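Local coordinates for parvulin 42 (Trypanosoma brucei brucei, PDB 6GMP), which probably catalyses the cis-trans isomerisation of peptide bonds preceding proline, through the parvulin-type (PpiC) domain that makes up this fragment of the longer protein, at residues L12-K16 and I33-R37; S23-K29 and S70-K76. All blocks are in the same frame, centred on the assembly; numbering follows the deposited sequence. Where two conformers were deposited one is given.

Interaction 1. Residues L12-K16 and I33-R37; sequences LVKHK and ITRSR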
# COMPACT_ATOMS: atom_id res chain seq x y z
N LEU A 12 -2.76 0.95 -0.89
CA LEU A 12 -3.40 -0.13 -1.65
C LEU A 12 -4.06 0.42 -2.91
O LEU A 12 -4.88 1.33 -2.83
CB LEU A 12 -4.45 -0.85 -0.80
CG LEU A 12 -5.12 -2.05 -1.47
CD1 LEU A 12 -4.15 -3.19 -1.70
CD2 LEU A 12 -6.29 -2.54 -0.63
N VAL A 13 -3.67 -0.14 -4.05
CA VAL A 13 -4.28 0.17 -5.33
C VAL A 13 -5.04 -1.07 -5.76
O VAL A 13 -4.45 -2.12 -5.99
CB VAL A 13 -3.20 0.56 -6.37
CG1 VAL A 13 -3.83 0.84 -7.72
CG2 VAL A 13 -2.42 1.77 -5.89
N LYS A 14 -6.36 -0.96 -5.85
CA LYS A 14 -7.20 -2.09 -6.17
C LYS A 14 -7.32 -2.26 -7.67
O LYS A 14 -6.88 -1.41 -8.45
CB LYS A 14 -8.58 -1.90 -5.53
CG LYS A 14 -8.55 -1.97 -4.03
CD LYS A 14 -9.94 -1.92 -3.42
CE LYS A 14 -9.86 -2.00 -1.92
NZ LYS A 14 -11.18 -2.39 -1.33
N HIS A 15 -7.93 -3.35 -8.09
CA HIS A 15 -8.28 -3.54 -9.49
C HIS A 15 -9.59 -4.33 -9.54
O HIS A 15 -10.06 -4.82 -8.50
CB HIS A 15 -7.17 -4.23 -10.28
CG HIS A 15 -6.73 -5.53 -9.70
ND1 HIS A 15 -7.47 -6.68 -9.81
CD2 HIS A 15 -5.61 -5.87 -9.02
CE1 HIS A 15 -6.82 -7.68 -9.23
NE2 HIS A 15 -5.69 -7.21 -8.74
N LYS A 16 -10.16 -4.46 -10.74
CA LYS A 16 -11.49 -5.02 -10.90
C LYS A 16 -11.62 -6.46 -10.43
O LYS A 16 -12.73 -6.92 -10.16
CB LYS A 16 -11.90 -4.95 -12.38
CG LYS A 16 -11.13 -5.90 -13.28
CD LYS A 16 -11.45 -5.70 -14.76
CE LYS A 16 -10.92 -6.85 -15.62
NZ LYS A 16 -11.52 -8.20 -15.30
N ILE A 33 -14.12 0.18 -8.38
CA ILE A 33 -12.81 0.03 -9.02
C ILE A 33 -12.95 -0.86 -10.25
O ILE A 33 -13.31 -2.02 -10.13
CB ILE A 33 -11.80 -0.63 -8.06
CG1 ILE A 33 -11.69 0.17 -6.76
CG2 ILE A 33 -10.43 -0.74 -8.72
CD1 ILE A 33 -11.35 1.63 -6.95
N THR A 34 -12.69 -0.29 -11.42
CA THR A 34 -12.85 -1.00 -12.68
C THR A 34 -11.54 -1.19 -13.46
O THR A 34 -11.54 -1.87 -14.48
CB THR A 34 -13.85 -0.29 -13.60
OG1 THR A 34 -13.50 1.09 -13.69
CG2 THR A 34 -15.25 -0.41 -13.04
N ARG A 35 -10.44 -0.63 -12.96
CA ARG A 35 -9.15 -0.73 -13.66
C ARG A 35 -8.68 -2.17 -13.70
O ARG A 35 -9.04 -2.98 -12.85
CB ARG A 35 -8.09 0.18 -13.02
CG ARG A 35 -7.50 -0.33 -11.72
CD ARG A 35 -6.35 0.57 -11.26
NE ARG A 35 -6.80 1.91 -10.91
CZ ARG A 35 -7.26 2.27 -9.71
NH1 ARG A 35 -7.36 1.39 -8.72
NH2 ARG A 35 -7.62 3.52 -9.49
N SER A 36 -7.87 -2.49 -14.70
CA SER A 36 -7.35 -3.84 -14.82
C SER A 36 -6.24 -4.05 -13.81
O SER A 36 -5.69 -3.12 -13.24
CB SER A 36 -6.80 -4.05 -16.21
OG SER A 36 -5.60 -3.31 -16.35
N ARG A 37 -5.89 -5.32 -13.60
CA ARG A 37 -4.75 -5.67 -12.78
C ARG A 37 -3.49 -4.95 -13.31
O ARG A 37 -2.73 -4.37 -12.54
CB ARG A 37 -4.55 -7.18 -12.80
CG ARG A 37 -3.34 -7.66 -12.02
CD ARG A 37 -3.20 -9.15 -12.07
NE ARG A 37 -1.93 -9.59 -11.50
CZ ARG A 37 -0.81 -9.78 -12.20
NH1 ARG A 37 -0.81 -9.62 -13.52
NH2 ARG A 37 0.29 -10.17 -11.59

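Interaction 2. Residues S23-K29 and S70-K76; sequences SLAPRNK and SECGSAK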
# COMPACT_ATOMS: atom_id res chain seq x y z
N SER A 23 -13.37 1.36 -3.47
CA SER A 23 -12.53 2.07 -2.52
C SER A 23 -13.21 2.20 -1.18
O SER A 23 -14.41 2.49 -1.09
CB SER A 23 -12.18 3.47 -3.01
OG SER A 23 -11.26 4.07 -2.12
N LEU A 24 -12.42 2.00 -0.13
CA LEU A 24 -12.88 2.21 1.24
C LEU A 24 -12.16 3.38 1.91
O LEU A 24 -12.31 3.60 3.11
CB LEU A 24 -12.70 0.94 2.04
CG LEU A 24 -13.59 -0.23 1.61
CD1 LEU A 24 -13.32 -1.45 2.48
CD2 LEU A 24 -15.07 0.13 1.67
N ALA A 25 -11.38 4.14 1.13
CA ALA A 25 -10.70 5.32 1.64
C ALA A 25 -11.67 6.48 1.78
O ALA A 25 -12.62 6.58 1.01
CB ALA A 25 -9.60 5.71 0.69
N PRO A 26 -11.44 7.37 2.77
CA PRO A 26 -12.35 8.51 2.97
C PRO A 26 -12.54 9.39 1.73
O PRO A 26 -13.62 9.93 1.50
CB PRO A 26 -11.63 9.31 4.05
CG PRO A 26 -10.88 8.31 4.83
CD PRO A 26 -10.43 7.27 3.84
N ARG A 27 -11.47 9.55 0.97
CA ARG A 27 -11.43 10.45 -0.18
C ARG A 27 -12.51 10.12 -1.23
O ARG A 27 -13.12 11.02 -1.82
CB ARG A 27 -10.02 10.35 -0.75
CG ARG A 27 -9.78 10.75 -2.17
CD ARG A 27 -8.29 10.63 -2.47
NE ARG A 27 -7.85 9.24 -2.52
CZ ARG A 27 -8.05 8.44 -3.56
NH1 ARG A 27 -8.67 8.88 -4.65
NH2 ARG A 27 -7.62 7.18 -3.51
N ASN A 28 -12.78 8.83 -1.41
CA ASN A 28 -13.64 8.36 -2.49
C ASN A 28 -14.36 7.08 -2.09
O ASN A 28 -14.54 6.17 -2.89
CB ASN A 28 -12.81 8.14 -3.75
CG ASN A 28 -11.79 7.02 -3.59
OD1 ASN A 28 -11.41 6.66 -2.48
ND2 ASN A 28 -11.34 6.47 -4.72
N LYS A 29 -14.77 7.02 -0.83
CA LYS A 29 -15.49 5.88 -0.29
C LYS A 29 -16.63 5.46 -1.22
O LYS A 29 -17.47 6.27 -1.60
CB LYS A 29 -16.07 6.25 1.07
CG LYS A 29 -16.82 5.12 1.77
CD LYS A 29 -15.86 4.09 2.33
CE LYS A 29 -15.68 4.26 3.84
NZ LYS A 29 -14.70 3.28 4.40
N SER A 70 -4.35 5.79 -1.92
CA SER A 70 -4.76 4.51 -1.33
C SER A 70 -6.27 4.33 -1.39
O SER A 70 -7.04 5.28 -1.20
CB SER A 70 -4.29 4.35 0.11
OG SER A 70 -4.59 3.01 0.50
N GLU A 71 -6.68 3.10 -1.63
CA GLU A 71 -8.08 2.72 -1.73
C GLU A 71 -8.49 1.77 -0.59
O GLU A 71 -9.58 1.23 -0.59
CB GLU A 71 -8.34 2.11 -3.11
CG GLU A 71 -8.20 3.18 -4.19
CD GLU A 71 -8.06 2.65 -5.59
OE1 GLU A 71 -7.87 1.43 -5.82
OE2 GLU A 71 -8.13 3.49 -6.52
N CYS A 72 -7.58 1.60 0.37
CA CYS A 72 -7.82 0.77 1.54
C CYS A 72 -8.51 1.56 2.64
O CYS A 72 -8.28 2.76 2.79
CB CYS A 72 -6.49 0.23 2.06
SG CYS A 72 -6.62 -0.81 3.53
N GLY A 73 -9.32 0.88 3.44
CA GLY A 73 -9.95 1.52 4.58
C GLY A 73 -8.94 2.08 5.56
O GLY A 73 -9.26 3.03 6.30
N SER A 74 -7.74 1.52 5.58
CA SER A 74 -6.69 2.02 6.47
C SER A 74 -6.33 3.48 6.16
O SER A 74 -5.70 4.14 6.98
CB SER A 74 -5.43 1.17 6.37
OG SER A 74 -4.89 1.19 5.07
N ALA A 75 -6.75 3.98 5.01
CA ALA A 75 -6.50 5.37 4.67
C ALA A 75 -7.20 6.31 5.66
O ALA A 75 -6.82 7.48 5.76
CB ALA A 75 -6.92 5.66 3.24
N LYS A 76 -8.18 5.82 6.41
CA LYS A 76 -8.86 6.67 7.39
C LYS A 76 -7.93 6.99 8.57
O LYS A 76 -8.23 7.87 9.37
CB LYS A 76 -10.16 6.02 7.89
CG LYS A 76 -9.98 4.90 8.91
CD LYS A 76 -11.33 4.36 9.37
CE LYS A 76 -11.65 3.00 8.76
NZ LYS A 76 -11.92 3.06 7.30
O HOH W 1 -6.75 7.80 -0.14
O HOH W 2 -8.72 6.02 -5.90

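Interaction 1. Residues L12-K16 and I33-R37
Arg35 curls its side chain around the carbonyl of Lys14 and hydrogen-bonds to it with the guanidinium. From CB, CG leaves between the backbone N and the carbonyl carbon of its own residue (chi1 76°), 4.0 Å from the CA of His15. CG and CD both pass close to Lys14 O; a bend at chi3 (65°) then turns the chain back, so that NE and CZ stay 4.1 and 3.9 Å from Lys14 O. The tip completes the loop: NH1 donates to Lys14 O at 2.9 Å, with the oxygen almost in the guanidinium plane but the nitrogen lying above the carbonyl plane. The same NH1 also meets Val13 CG1 at 3.7 Å, the two side chains crossing at about a right angle, and forms a salt bridge with Glu71. Two residues after Lys14, Lys16 N donates to Arg35 O at 2.8 Å, almost in line with the C=O bond. Main chain and side chain of Arg35 thus grip the 14-16 backbone at two points. Ile33 CG2 packs on the peptide between Lys14 and His15, 3.6 Å from His15 CA. The His15 imidazole runs alongside Arg37 and takes Arg37 CA over one face, a CH-pi contact 4.0 Å from the ring centroid; its ND1 is hydrogen-bonded to Asp17 N. The contact lies where strand 6-13 runs out and helix 37-49 starts. Ser36 caps that helix through Asp39 N, Arg37 pairs with Glu110, and Val13 and His15 pack against Ala40 on the helix.

Interaction 2. Residues S23-K29 and S70-K76
Arg27 reaches across to Ser70 with its guanidinium. Its chain runs out extended through chi2 and then folds at chi3 (70°), which brings NH2 to Ser70 O at 3.0 Å, well above the plane of that carbonyl. Two waters reinforce the link: one joins Arg27 NE to Ser70 O, the other joins Arg27 NH2 to Glu71 OE2, the charged groups themselves being 4.8 Å apart (Arg27 NH2 to Glu71 OE2). The other carboxylate oxygen, Glu71 OE1, is held by Lys14 N and Arg35. Asn28 OD1 sits over the centre of one guanidinium face and accepts from Ser23 OG at 2.6 Å. A chi1 of -174° sets Ser23 OG against Glu71 CA (3.5 Å), where it also accepts from Ala25 N, an ST turn. Beside it, Leu24 N donates to Glu71 O in an almost straight bond (177°). Ala25 CB touches Ser70 O (3.2 Å) and Ala75 CB (3.7 Å), while Pro26 lays CD on Ala75 and CG on Lys76. Lys29 bends its chain to bring NZ back to Leu24 O. Segment 70-76, which enters a 3-10 turn at Gly73, holds Cys72; this residue touches His10 and probably corresponds to the active-site cysteine of Pin1-type parvulins. Segment 23-29 belongs to the loop between strand 6-13 and helix 37-49 of the same PpiC-type domain.

In the fold
Both contacts belong to the one parvulin domain, their centres about 13 Å apart, and their segments alternate along the chain: 12-16, 23-29, 33-37, 70-76. The long loop between strand 6-13 and helix 37-49 contributes to each, leaning on the strand's end in interaction 1 and on the loop after helix 59-69 in interaction 2. Glu71 joins them directly: its backbone N probably bonds to Leu12 O, and Ile33 CD1 packs on its OE1. The loop and segment 70-76 therefore form one connected patch at the end of strand 6-13, an inner strand of the antiparallel sheet, with helix 37-49 starting from it. This patch includes Cys72, a probable active-site residue.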